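Long-range contacts in uncharacterized protein (Peptoclostridium difficile 630, PDB 4YCS), which is of unknown function but, as a fragment of a putative lipoprotein related to PnrA-like substrate-binding proteins of ABC transporters, probably takes part in ligand binding: residues V10-D15 / S27-L32; K37-D42 / L122-M127; L61-Y66 / K85-Q90; R75-L80 / Y97-Q102. All coordinates share one frame; numbering follows the deposited sequence.

Contact 1 of 4, residues V10-D15 / S27-L32; sequences VSMILD and SALLAL
Met12, modelled as selenomethionine, reaches from the strand to Ala28 on the helix. The two segments belong to the beta-alpha-beta unit made by strand 8-15, helix 22-38 and strand 41-48. Strand and helix run nearly antiparallel, at 172°, with their axes 10.3 Å apart. The contact is apolar, with no hydrogen bond across it. SE of Met12 lies 3.8 Å from CB of Ala28, and CD2 of Leu29, the next residue, touches the same selenium at 4.1 Å. Nearer the strand backbone, CB of Met12 meets Leu32 CD2 at 3.9 Å. The side chains of Val10 and Leu32 lie alongside each other and run opposite ways, with Val10 CG1 3.6 Å from Leu32 CD1. Leu14 adds a looser touch of its CD2 on CG of Leu29.

Further out, Val72 of strand 68-72 packs on Met12, Leu14 and Ala28. Backbone bonds to Asn44 and Val46 hold Met12 in the sheet. The Met12 chain leaves the strand almost fully extended, with CG anti to the backbone N (chi1 -177°). It then bends at chi3 (-85°), and this turn lays the terminal CE 3.4 Å from Ala28 O.

Contact 2 of 4, residues K37-D42 / L122-M127; sequences KKLNID and LIAGKM
Leu39 sets the fork of its two methyls against Ala124 on the helix. This is the tight part of the contact. CD1 lies 3.7 Å from Ala124 CA, while CD2 lies 3.8 Å from Ala124 CB. The fork therefore touches both the backbone and the methyl of one small residue.

The rest of the join is looser. Leu39 CD1 is 4.3 Å from Ile123 CG2 and about as far from CG of Met127. Ile41 reaches the helix by two branches. Its CG1 sits between the backbone N and the carbonyl carbon (chi1 60°), and from there CD1 approaches Ile123 CG2 at 4.4 Å. Its CG2 meets Met127 CG at 4.0 Å, where the two chains cross at about a right angle. The selenomethionine then bends at chi2 and chi3, which turns its terminal methyl away from segment 37-42. Toward solvent, Lys38 starts in the direction of the helix but carries its amine away from it. No hydrogen bond spans the segments.

The contact joins the turn between helix 22-38 and edge strand 41-48 to the C-terminal helix 118-127. Strand 8-15 lies beside it through Val10. Leu68 and Ile70 of strand 68-72 pack against Met127 and Ile123 respectively, so this end of the helix covers three strands of the parallel sheet.

Contact 3 of 4, residues L61-Y66 / K85-Q90; sequences LCNDNY and KKYPKQ
Tyr87 OH is gripped by two groups. Asn63 ND2 donates to it at 3.0 Å, with an N-H...O angle of 156° and the hydroxyl close to the amide plane. Asp59 OD1 is its second hydrogen-bond partner. The same ND2 also bonds Asp59 O, which helps fix the rotation of the amide. The Asn63 amide stands almost upright to the tyrosine ring, with their planes 84° apart.

Cys62 covers one face of that ring. Its CB sits over the ring centre, 3.6 Å from the centroid, in a CH-pi contact. The sulfur is placed obliquely beside it in a sulfur-aromatic contact, with SG 4.3 Å from the centroid.

Gln90 makes the other polar link. Its chain begins with CG anti to the backbone N (chi1 177°) and bends at chi2. The amide then brings NE2 to 3.0 Å from Tyr66 O, with the donor above the carbonyl plane. Water 2 bridges the amide oxygen to the segment 61-66, donating to Gln90 OE1 and to Cys62 O at 2.7 Å each. Water 1 accepts from Tyr66 N.

A type I beta turn from Tyr87 to Gln90 presents both side chains. The contact thus ties the C-terminal end of helix 54-62, and the turn after it, to the loop between helix 77-84 and strand 91-95. Ile69 of strand 68-72 lies against Cys62 and Gln90.

Contact 4 of 4, residues R75-L80 / Y97-Q102; sequences RFAKPL and YEYDKQ
Ala77 points its methyl straight at the face of Tyr97. CB stands over the centre of the ring, 3.6 Å from the centroid and only 7° off the ring normal, which makes a clear CH-pi contact. The small residue is met almost equally by all six ring carbons. Tyr97 has CG anti to the backbone N (chi1 -174°), and this places its ring over Ala77.

The two tyrosines are turned steeply against each other. CE1 of Tyr97 sits 3.5 Å above the centre of the Tyr99 ring, while CG of Tyr99 lies in the plane of the Tyr97 ring, at its edge. Tyr99 thereby offers its face to Tyr97 and its edge to the helix.

The fold is a parallel sheet flanked by helices, consistent with one lobe of a PnrA-like substrate-binding protein. Here helix 77-84 meets the loop that joins strands 91-95 and 106-109. Ile94 and Ile106 of those strands touch the Tyr99 side chain.

The hydroxyl of Tyr99 donates to Ala77 O at 2.6 Å. It approaches in the carbonyl plane, on a lone pair, with a C=O...O angle of 118°. Leu80 crosses Tyr99 at about a right angle and sets CD2 3.8 Å from its OH. At another edge of the Tyr99 ring, in its plane, Gln102 OE1 accepts from the backbone N of Tyr99 at 3.2 Å, and Gln102 NE2 bonds Ile106 O and Ser108 OG.

In the fold
From the N terminus, contact 1 closes first, within the opening beta-alpha-beta unit. Contact 2 opens next, at the end of helix 22-38, and closes only at the C-terminal helix, so it encloses contacts 3 and 4. Those two cross: their segments alternate as 61-66, 75-80, 85-90 and 97-102. Contact 1 touches all the others. Val10 packs on Ile41 and Met127, Ser11 meets Leu61 and Tyr66, and Asp15 forms a salt bridge with Arg75. Contacts 2 and 4 lie on opposite sides of the chain's centre. Contact 1 ties a helix to the parallel sheet, contact 2 the last helix to the edge strand and the turn before it, and contacts 3 and 4 tie helices 54-62 and 77-84 to loops beside the sheet.

Contact 1 of 4, residues V10-D15 / S27-L32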
loop_
_atom_site.group_PDB
_atom_site.type_symbol
_atom_site.label_atom_id
_atom_site.label_comp_id
_atom_site.label_asym_id
_atom_site.label_seq_id
_atom_site.Cartn_x
_atom_site.Cartn_y
_atom_site.Cartn_z
ATOM N N VAL A 10 8.096 -4.824 2.473
ATOM C CA VAL A 10 6.836 -4.179 2.017
ATOM C C VAL A 10 5.832 -4.253 3.150
ATOM O O VAL A 10 5.678 -5.283 3.799
ATOM C CB VAL A 10 6.290 -4.895 0.753
ATOM C CG1 VAL A 10 4.984 -4.265 0.279
ATOM C CG2 VAL A 10 7.295 -4.822 -0.353
ATOM N N SER A 11 5.166 -3.151 3.441
ATOM C CA SER A 11 4.110 -3.127 4.439
ATOM C C SER A 11 2.809 -2.722 3.755
ATOM O O SER A 11 2.823 -1.868 2.884
ATOM C CB SER A 11 4.413 -2.100 5.527
ATOM O OG SER A 11 3.382 -2.171 6.509
HETATM N N MSE A 12 1.715 -3.345 4.153
HETATM C CA MSE A 12 0.404 -3.079 3.611
HETATM C C MSE A 12 -0.521 -2.664 4.735
HETATM O O MSE A 12 -0.587 -3.342 5.752
HETATM C CB MSE A 12 -0.132 -4.335 2.899
HETATM C CG MSE A 12 -1.477 -4.121 2.248
HETATM SE SE MSE A 12 -1.994 -5.660 1.119
HETATM C CE MSE A 12 -1.089 -5.216 -0.562
ATOM N N ILE A 13 -1.196 -1.539 4.559
ATOM C CA ILE A 13 -2.173 -1.015 5.542
ATOM C C ILE A 13 -3.587 -1.104 4.888
ATOM O O ILE A 13 -3.796 -0.660 3.767
ATOM C CB ILE A 13 -1.805 0.392 6.079
ATOM C CG1 ILE A 13 -2.853 0.892 7.071
ATOM C CG2 ILE A 13 -1.657 1.408 4.971
ATOM C CD1 ILE A 13 -2.383 2.052 7.913
ATOM N N LEU A 14 -4.516 -1.728 5.592
ATOM C CA LEU A 14 -5.885 -1.954 5.097
ATOM C C LEU A 14 -6.989 -1.351 5.976
ATOM O O LEU A 14 -6.885 -1.301 7.184
ATOM C CB LEU A 14 -6.144 -3.446 4.976
ATOM C CG LEU A 14 -5.081 -4.168 4.154
ATOM C CD1 LEU A 14 -4.162 -4.927 5.088
ATOM C CD2 LEU A 14 -5.699 -5.099 3.132
ATOM N N ASP A 15 -8.026 -0.865 5.306
ATOM C CA ASP A 15 -9.222 -0.304 5.937
ATOM C C ASP A 15 -10.187 -1.473 6.105
ATOM O O ASP A 15 -10.641 -2.048 5.117
ATOM C CB ASP A 15 -9.788 0.742 4.992
ATOM C CG ASP A 15 -11.094 1.390 5.494
ATOM O OD1 ASP A 15 -11.532 1.099 6.637
ATOM O OD2 ASP A 15 -11.636 2.230 4.719
ATOM N N SER A 27 -7.801 -9.657 -2.212
ATOM C CA SER A 27 -7.036 -9.629 -3.451
ATOM C C SER A 27 -5.690 -8.934 -3.243
ATOM O O SER A 27 -4.685 -9.351 -3.815
ATOM C CB SER A 27 -7.803 -8.920 -4.593
ATOM O OG SER A 27 -8.907 -9.672 -5.016
ATOM N N ALA A 28 -5.688 -7.837 -2.486
ATOM C CA ALA A 28 -4.463 -7.120 -2.205
ATOM C C ALA A 28 -3.475 -8.031 -1.441
ATOM O O ALA A 28 -2.305 -8.176 -1.827
ATOM C CB ALA A 28 -4.764 -5.853 -1.432
ATOM N N LEU A 29 -3.982 -8.715 -0.430
ATOM C CA LEU A 29 -3.171 -9.621 0.347
ATOM C C LEU A 29 -2.623 -10.789 -0.439
ATOM O O LEU A 29 -1.511 -11.241 -0.173
ATOM C CB LEU A 29 -3.940 -10.113 1.554
ATOM C CG LEU A 29 -4.133 -9.049 2.636
ATOM C CD1 LEU A 29 -5.337 -9.391 3.524
ATOM C CD2 LEU A 29 -2.843 -8.877 3.454
ATOM N N LEU A 30 -3.402 -11.308 -1.388
ATOM C CA LEU A 30 -2.965 -12.413 -2.214
ATOM C C LEU A 30 -1.850 -11.946 -3.127
ATOM O O LEU A 30 -0.847 -12.657 -3.328
ATOM C CB LEU A 30 -4.116 -12.910 -3.081
ATOM C CG LEU A 30 -3.796 -13.985 -4.138
ATOM C CD1 LEU A 30 -3.305 -15.294 -3.494
ATOM C CD2 LEU A 30 -4.996 -14.251 -5.075
ATOM N N ALA A 31 -2.031 -10.757 -3.702
ATOM C CA ALA A 31 -1.020 -10.158 -4.572
ATOM C C ALA A 31 0.349 -10.023 -3.864
ATOM O O ALA A 31 1.405 -10.282 -4.463
ATOM C CB ALA A 31 -1.503 -8.818 -5.038
ATOM N N LEU A 32 0.290 -9.630 -2.590
ATOM C CA LEU A 32 1.485 -9.402 -1.776
ATOM C C LEU A 32 2.152 -10.735 -1.479
ATOM O O LEU A 32 3.351 -10.915 -1.733
ATOM C CB LEU A 32 1.130 -8.669 -0.488
ATOM C CG LEU A 32 2.295 -8.278 0.451
ATOM C CD1 LEU A 32 3.285 -7.390 -0.270
ATOM C CD2 LEU A 32 1.794 -7.564 1.702
#

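Contact 2 of 4, residues K37-D42 / L122-M127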
loop_
_atom_site.group_PDB
_atom_site.type_symbol
_atom_site.label_atom_id
_atom_site.label_comp_id
_atom_site.label_asym_id
_atom_site.label_seq_id
_atom_site.Cartn_x
_atom_site.Cartn_y
_atom_site.Cartn_z
ATOM N N LYS A 37 6.618 -14.804 -3.024
ATOM C CA LYS A 37 7.042 -16.058 -3.562
ATOM C C LYS A 37 8.045 -15.904 -4.703
ATOM O O LYS A 37 8.866 -16.775 -4.933
ATOM C CB LYS A 37 5.842 -16.841 -4.048
ATOM C CG LYS A 37 4.895 -17.208 -2.931
ATOM C CD LYS A 37 3.784 -18.097 -3.455
ATOM C CE LYS A 37 2.855 -18.523 -2.329
ATOM N NZ LYS A 37 1.865 -19.525 -2.804
ATOM N N LYS A 38 7.996 -14.806 -5.418
ATOM C CA LYS A 38 8.927 -14.602 -6.517
ATOM C C LYS A 38 10.149 -13.794 -6.104
ATOM O O LYS A 38 11.138 -13.789 -6.813
ATOM C CB LYS A 38 8.227 -13.882 -7.662
ATOM C CG LYS A 38 7.022 -14.649 -8.192
ATOM C CD LYS A 38 6.071 -13.777 -8.995
ATOM C CE LYS A 38 4.725 -14.466 -9.208
ATOM N NZ LYS A 38 4.849 -15.592 -10.169
ATOM N N LEU A 39 10.071 -13.088 -4.985
ATOM C CA LEU A 39 11.116 -12.194 -4.597
ATOM C C LEU A 39 11.641 -12.546 -3.216
ATOM O O LEU A 39 11.033 -13.301 -2.481
ATOM C CB LEU A 39 10.551 -10.780 -4.541
ATOM C CG LEU A 39 9.682 -10.317 -5.709
ATOM C CD1 LEU A 39 8.785 -9.159 -5.259
ATOM C CD2 LEU A 39 10.580 -9.930 -6.880
ATOM N N ASN A 40 12.718 -11.890 -2.835
ATOM C CA ASN A 40 13.228 -11.979 -1.481
ATOM C C ASN A 40 12.721 -10.789 -0.675
ATOM O O ASN A 40 13.426 -9.742 -0.517
ATOM C CB ASN A 40 14.762 -12.022 -1.512
ATOM C CG ASN A 40 15.367 -12.052 -0.121
ATOM O OD1 ASN A 40 14.699 -12.441 0.852
ATOM N ND2 ASN A 40 16.620 -11.588 -0.008
ATOM N N ILE A 41 11.485 -10.896 -0.181
ATOM C CA ILE A 41 10.938 -9.790 0.535
ATOM C C ILE A 41 10.289 -10.213 1.835
ATOM O O ILE A 41 9.659 -11.284 1.921
ATOM C CB ILE A 41 9.950 -8.912 -0.305
ATOM C CG1 ILE A 41 8.770 -9.704 -0.796
ATOM C CG2 ILE A 41 10.670 -8.267 -1.468
ATOM C CD1 ILE A 41 7.578 -8.836 -1.190
ATOM N N ASP A 42 10.457 -9.362 2.842
ATOM C CA ASP A 42 9.700 -9.452 4.085
ATOM C C ASP A 42 8.367 -8.750 3.924
ATOM O O ASP A 42 8.339 -7.727 3.254
ATOM C CB ASP A 42 10.470 -8.772 5.217
ATOM C CG ASP A 42 11.684 -9.601 5.668
ATOM O OD1 ASP A 42 11.918 -10.659 5.051
ATOM O OD2 ASP A 42 12.370 -9.183 6.647
ATOM N N LEU A 122 3.971 -5.159 -10.178
ATOM C CA LEU A 122 4.427 -3.806 -9.819
ATOM C C LEU A 122 5.376 -3.867 -8.634
ATOM O O LEU A 122 6.375 -3.183 -8.607
ATOM C CB LEU A 122 3.242 -2.932 -9.488
ATOM C CG LEU A 122 3.667 -1.524 -9.169
ATOM C CD1 LEU A 122 3.553 -0.632 -10.386
ATOM C CD2 LEU A 122 2.851 -1.013 -8.018
ATOM N N ILE A 123 5.060 -4.716 -7.660
ATOM C CA ILE A 123 5.850 -4.827 -6.457
ATOM C C ILE A 123 7.223 -5.366 -6.892
ATOM O O ILE A 123 8.274 -4.865 -6.475
ATOM C CB ILE A 123 5.132 -5.735 -5.415
ATOM C CG1 ILE A 123 3.798 -5.071 -4.941
ATOM C CG2 ILE A 123 6.033 -5.987 -4.235
ATOM C CD1 ILE A 123 2.794 -5.937 -4.193
ATOM N N ALA A 124 7.217 -6.404 -7.724
ATOM C CA ALA A 124 8.466 -6.996 -8.220
ATOM C C ALA A 124 9.347 -5.993 -8.945
ATOM O O ALA A 124 10.558 -5.941 -8.748
ATOM C CB ALA A 124 8.160 -8.154 -9.143
ATOM N N GLY A 125 8.737 -5.201 -9.804
ATOM C CA GLY A 125 9.476 -4.202 -10.554
ATOM C C GLY A 125 10.018 -3.139 -9.638
ATOM O O GLY A 125 11.140 -2.703 -9.808
ATOM N N LYS A 126 9.231 -2.700 -8.664
ATOM C CA LYS A 126 9.748 -1.699 -7.695
ATOM C C LYS A 126 10.884 -2.212 -6.818
ATOM O O LYS A 126 11.741 -1.447 -6.434
ATOM C CB LYS A 126 8.635 -1.164 -6.784
ATOM C CG LYS A 126 7.633 -0.326 -7.570
ATOM C CD LYS A 126 6.703 0.451 -6.688
ATOM C CE LYS A 126 7.014 1.930 -6.758
ATOM N NZ LYS A 126 6.496 2.511 -8.026
HETATM N N MSE A 127 10.848 -3.488 -6.455
HETATM C CA MSE A 127 11.817 -4.072 -5.524
HETATM C C MSE A 127 13.088 -4.427 -6.260
HETATM O O MSE A 127 14.124 -4.678 -5.644
HETATM C CB MSE A 127 11.306 -5.359 -4.889
HETATM C CG MSE A 127 10.093 -5.182 -4.006
HETATM SE SE MSE A 127 10.477 -3.998 -2.499
HETATM C CE MSE A 127 9.892 -2.272 -3.165
#

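Contact 3 of 4, residues L61-Y66 / K85-Q90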
loop_
_atom_site.group_PDB
_atom_site.type_symbol
_atom_site.label_atom_id
_atom_site.label_comp_id
_atom_site.label_asym_id
_atom_site.label_seq_id
_atom_site.Cartn_x
_atom_site.Cartn_y
_atom_site.Cartn_z
ATOM N N LEU A 61 4.969 3.694 9.848
ATOM C CA LEU A 61 5.542 2.821 8.805
ATOM C C LEU A 61 6.685 3.494 8.070
ATOM O O LEU A 61 7.664 2.818 7.680
ATOM C CB LEU A 61 4.463 2.350 7.812
ATOM C CG LEU A 61 3.321 1.488 8.370
ATOM C CD1 LEU A 61 2.328 1.134 7.292
ATOM C CD2 LEU A 61 3.834 0.236 9.042
ATOM N N CYS A 62 6.604 4.824 7.907
ATOM C CA CYS A 62 7.688 5.594 7.280
ATOM C C CYS A 62 8.955 5.634 8.126
ATOM O O CYS A 62 10.020 5.973 7.626
ATOM C CB CYS A 62 7.217 7.009 6.990
ATOM S SG CYS A 62 5.949 7.119 5.743
ATOM N N ASN A 63 8.843 5.241 9.392
ATOM C CA ASN A 63 10.005 5.132 10.307
ATOM C C ASN A 63 10.351 3.704 10.657
ATOM O O ASN A 63 11.094 3.493 11.571
ATOM C CB ASN A 63 9.720 5.954 11.582
ATOM C CG ASN A 63 9.776 7.440 11.289
ATOM O OD1 ASN A 63 10.856 8.002 11.166
ATOM N ND2 ASN A 63 8.637 8.047 11.106
ATOM N N ASP A 64 9.838 2.730 9.894
ATOM C CA ASP A 64 10.120 1.298 10.125
ATOM C C ASP A 64 10.878 0.611 8.964
ATOM O O ASP A 64 10.825 -0.581 8.853
ATOM C CB ASP A 64 8.800 0.529 10.289
ATOM C CG ASP A 64 8.174 0.698 11.650
ATOM O OD1 ASP A 64 8.903 1.051 12.582
ATOM O OD2 ASP A 64 6.957 0.411 11.768
ATOM N N ASN A 65 11.518 1.375 8.093
ATOM C CA ASN A 65 12.395 0.859 7.071
ATOM C C ASN A 65 11.685 -0.101 6.075
ATOM O O ASN A 65 12.124 -1.233 5.859
ATOM C CB ASN A 65 13.635 0.211 7.734
ATOM C CG ASN A 65 14.825 0.073 6.758
ATOM O OD1 ASN A 65 15.153 0.987 5.996
ATOM N ND2 ASN A 65 15.441 -1.097 6.754
ATOM N N TYR A 66 10.622 0.369 5.464
ATOM C CA TYR A 66 9.943 -0.384 4.392
ATOM C C TYR A 66 10.274 0.240 3.004
ATOM O O TYR A 66 10.195 1.458 2.813
ATOM C CB TYR A 66 8.414 -0.358 4.618
ATOM C CG TYR A 66 7.999 -1.208 5.792
ATOM C CD1 TYR A 66 8.075 -2.603 5.748
ATOM C CD2 TYR A 66 7.526 -0.634 6.960
ATOM C CE1 TYR A 66 7.724 -3.378 6.853
ATOM C CE2 TYR A 66 7.194 -1.418 8.056
ATOM C CZ TYR A 66 7.306 -2.775 8.007
ATOM O OH TYR A 66 6.950 -3.526 9.141
ATOM N N LYS A 85 4.212 13.744 1.741
ATOM C CA LYS A 85 4.928 15.020 1.679
ATOM C C LYS A 85 6.074 15.081 2.678
ATOM O O LYS A 85 7.073 15.766 2.398
ATOM C CB LYS A 85 3.980 16.185 1.996
ATOM C CG LYS A 85 2.959 16.495 0.920
ATOM C CD LYS A 85 2.254 17.814 1.269
ATOM C CE LYS A 85 0.900 17.955 0.586
ATOM N NZ LYS A 85 1.063 18.466 -0.802
ATOM N N LYS A 86 5.942 14.383 3.827
ATOM C CA LYS A 86 6.934 14.479 4.917
ATOM C C LYS A 86 8.095 13.483 4.717
ATOM O O LYS A 86 9.125 13.561 5.412
ATOM C CB LYS A 86 6.275 14.238 6.292
ATOM C CG LYS A 86 5.129 15.176 6.656
ATOM C CD LYS A 86 4.627 14.985 8.100
ATOM C CE LYS A 86 3.954 13.632 8.322
ATOM N NZ LYS A 86 3.021 13.527 9.498
ATOM N N TYR A 87 7.940 12.544 3.772
ATOM C CA TYR A 87 8.961 11.533 3.530
ATOM C C TYR A 87 9.180 11.366 2.025
ATOM O O TYR A 87 8.695 10.386 1.432
ATOM C CB TYR A 87 8.552 10.195 4.218
ATOM C CG TYR A 87 8.377 10.300 5.688
ATOM C CD1 TYR A 87 9.453 10.233 6.529
ATOM C CD2 TYR A 87 7.134 10.559 6.252
ATOM C CE1 TYR A 87 9.318 10.402 7.903
ATOM C CE2 TYR A 87 6.965 10.681 7.639
ATOM C CZ TYR A 87 8.080 10.609 8.453
ATOM O OH TYR A 87 7.983 10.701 9.802
ATOM N N PRO A 88 9.858 12.345 1.396
ATOM C CA PRO A 88 9.923 12.378 -0.060
ATOM C C PRO A 88 10.559 11.192 -0.748
ATOM O O PRO A 88 10.187 10.926 -1.877
ATOM C CB PRO A 88 10.763 13.635 -0.348
ATOM C CG PRO A 88 10.668 14.469 0.872
ATOM C CD PRO A 88 10.506 13.527 2.002
ATOM N N LYS A 89 11.536 10.529 -0.112
ATOM C CA LYS A 89 12.181 9.325 -0.671
ATOM C C LYS A 89 11.372 8.034 -0.390
ATOM O O LYS A 89 11.704 6.976 -0.885
ATOM C CB LYS A 89 13.623 9.128 -0.149
ATOM C CG LYS A 89 14.720 9.796 -0.952
ATOM C CD LYS A 89 14.854 9.239 -2.354
ATOM C CE LYS A 89 16.133 8.463 -2.537
ATOM N NZ LYS A 89 16.485 8.402 -3.980
ATOM N N GLN A 90 10.336 8.110 0.428
ATOM C CA GLN A 90 9.552 6.898 0.742
ATOM C C GLN A 90 8.614 6.604 -0.431
ATOM O O GLN A 90 7.909 7.496 -0.909
ATOM C CB GLN A 90 8.735 7.073 1.980
ATOM C CG GLN A 90 7.837 5.883 2.329
ATOM C CD GLN A 90 8.607 4.631 2.632
ATOM O OE1 GLN A 90 9.497 4.595 3.483
ATOM N NE2 GLN A 90 8.281 3.580 1.913
HETATM O O HOH W 1 9.563 3.068 5.814
HETATM O O HOH W 2 10.359 6.635 5.025
#

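Contact 4 of 4, residues R75-L80 / Y97-Q102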
loop_
_atom_site.group_PDB
_atom_site.type_symbol
_atom_site.label_atom_id
_atom_site.label_comp_id
_atom_site.label_asym_id
_atom_site.label_seq_id
_atom_site.Cartn_x
_atom_site.Cartn_y
_atom_site.Cartn_z
ATOM N N ARG A 75 -10.289 5.517 1.294
ATOM C CA ARG A 75 -10.250 6.249 2.568
ATOM C C ARG A 75 -8.830 6.640 3.005
ATOM O O ARG A 75 -8.678 7.517 3.863
ATOM C CB ARG A 75 -10.939 5.485 3.682
ATOM C CG ARG A 75 -12.459 5.440 3.536
ATOM C CD ARG A 75 -13.144 5.514 4.889
ATOM N NE ARG A 75 -12.772 4.415 5.784
ATOM C CZ ARG A 75 -13.029 4.393 7.090
ATOM N NH1 ARG A 75 -13.674 5.405 7.650
ATOM N NH2 ARG A 75 -12.649 3.361 7.848
ATOM N N PHE A 76 -7.793 6.033 2.415
ATOM C CA PHE A 76 -6.401 6.448 2.720
ATOM C C PHE A 76 -5.903 7.665 1.934
ATOM O O PHE A 76 -4.829 8.211 2.270
ATOM C CB PHE A 76 -5.421 5.287 2.543
ATOM C CG PHE A 76 -5.582 4.230 3.554
ATOM C CD1 PHE A 76 -5.178 4.459 4.848
ATOM C CD2 PHE A 76 -6.169 3.015 3.223
ATOM C CE1 PHE A 76 -5.334 3.472 5.798
ATOM C CE2 PHE A 76 -6.296 2.026 4.161
ATOM C CZ PHE A 76 -5.874 2.257 5.445
ATOM N N ALA A 77 -6.674 8.091 0.927
ATOM C CA ALA A 77 -6.259 9.152 -0.002
ATOM C C ALA A 77 -5.659 10.348 0.716
ATOM O O ALA A 77 -4.483 10.689 0.506
ATOM C CB ALA A 77 -7.433 9.577 -0.886
ATOM N N LYS A 78 -6.443 10.955 1.594
ATOM C CA LYS A 78 -6.011 12.182 2.283
ATOM C C LYS A 78 -4.865 11.979 3.308
ATOM O O LYS A 78 -3.906 12.730 3.286
ATOM C CB LYS A 78 -7.202 12.929 2.916
ATOM C CG LYS A 78 -8.100 13.658 1.913
ATOM C CD LYS A 78 -7.472 14.928 1.318
ATOM C CE LYS A 78 -8.392 15.608 0.300
ATOM N NZ LYS A 78 -8.544 14.821 -0.959
ATOM N N PRO A 79 -4.973 10.982 4.211
ATOM C CA PRO A 79 -3.876 10.791 5.169
ATOM C C PRO A 79 -2.569 10.357 4.517
ATOM O O PRO A 79 -1.517 10.703 5.017
ATOM C CB PRO A 79 -4.400 9.721 6.122
ATOM C CG PRO A 79 -5.514 9.083 5.395
ATOM C CD PRO A 79 -6.125 10.132 4.528
ATOM N N LEU A 80 -2.645 9.661 3.391
ATOM C CA LEU A 80 -1.443 9.236 2.663
ATOM C C LEU A 80 -0.762 10.388 1.960
ATOM O O LEU A 80 0.466 10.485 1.969
ATOM C CB LEU A 80 -1.767 8.143 1.654
ATOM C CG LEU A 80 -0.594 7.577 0.843
ATOM C CD1 LEU A 80 0.241 6.661 1.744
ATOM C CD2 LEU A 80 -1.105 6.832 -0.393
ATOM N N TYR A 97 -7.677 4.311 -5.995
ATOM C CA TYR A 97 -7.734 5.781 -5.950
ATOM C C TYR A 97 -6.685 6.415 -6.872
ATOM O O TYR A 97 -5.506 6.013 -6.899
ATOM C CB TYR A 97 -7.583 6.313 -4.514
ATOM C CG TYR A 97 -7.793 7.797 -4.444
ATOM C CD1 TYR A 97 -6.732 8.680 -4.593
ATOM C CD2 TYR A 97 -9.067 8.321 -4.272
ATOM C CE1 TYR A 97 -6.935 10.045 -4.553
ATOM C CE2 TYR A 97 -9.279 9.687 -4.225
ATOM C CZ TYR A 97 -8.217 10.532 -4.376
ATOM O OH TYR A 97 -8.435 11.862 -4.325
ATOM N N GLU A 98 -7.113 7.430 -7.605
ATOM C CA GLU A 98 -6.233 8.191 -8.470
ATOM C C GLU A 98 -6.321 9.644 -8.061
ATOM O O GLU A 98 -7.408 10.182 -7.954
ATOM C CB GLU A 98 -6.622 8.007 -9.939
ATOM C CG GLU A 98 -5.938 6.805 -10.587
ATOM C CD GLU A 98 -6.426 6.511 -12.001
ATOM O OE1 GLU A 98 -6.344 7.397 -12.882
ATOM O OE2 GLU A 98 -6.886 5.377 -12.236
ATOM N N TYR A 99 -5.173 10.271 -7.813
ATOM C CA TYR A 99 -5.111 11.700 -7.464
ATOM C C TYR A 99 -5.192 12.558 -8.724
ATOM O O TYR A 99 -4.689 12.160 -9.781
ATOM C CB TYR A 99 -3.795 12.019 -6.764
ATOM C CG TYR A 99 -3.650 11.394 -5.407
ATOM C CD1 TYR A 99 -3.121 10.121 -5.256
ATOM C CD2 TYR A 99 -4.036 12.080 -4.281
ATOM C CE1 TYR A 99 -3.005 9.545 -4.005
ATOM C CE2 TYR A 99 -3.921 11.516 -3.033
ATOM C CZ TYR A 99 -3.392 10.250 -2.896
ATOM O OH TYR A 99 -3.289 9.720 -1.645
ATOM N N ASP A 100 -5.801 13.737 -8.625
ATOM C CA ASP A 100 -5.868 14.637 -9.793
ATOM C C ASP A 100 -4.480 15.127 -10.121
ATOM O O ASP A 100 -4.068 15.126 -11.281
ATOM C CB ASP A 100 -6.779 15.829 -9.533
ATOM C CG ASP A 100 -8.225 15.429 -9.428
ATOM O OD1 ASP A 100 -8.728 14.746 -10.345
ATOM O OD2 ASP A 100 -8.859 15.790 -8.426
ATOM N N LYS A 101 -3.767 15.528 -9.074
ATOM C CA LYS A 101 -2.371 15.907 -9.176
ATOM C C LYS A 101 -1.528 14.860 -8.401
ATOM O O LYS A 101 -1.276 14.995 -7.202
ATOM C CB LYS A 101 -2.160 17.355 -8.688
ATOM C CG LYS A 101 -2.894 17.735 -7.402
ATOM C CD LYS A 101 -2.880 19.238 -7.141
ATOM C CE LYS A 101 -4.134 19.920 -7.677
ATOM N NZ LYS A 101 -4.173 21.362 -7.316
ATOM N N GLN A 102 -1.110 13.823 -9.128
ATOM C CA GLN A 102 -0.388 12.659 -8.572
ATOM C C GLN A 102 0.950 12.979 -7.883
ATOM O O GLN A 102 1.893 13.406 -8.529
ATOM C CB GLN A 102 -0.143 11.595 -9.663
ATOM C CG GLN A 102 0.203 10.199 -9.118
ATOM C CD GLN A 102 -0.981 9.479 -8.471
ATOM O OE1 GLN A 102 -2.127 9.781 -8.748
ATOM N NE2 GLN A 102 -0.697 8.516 -7.617
#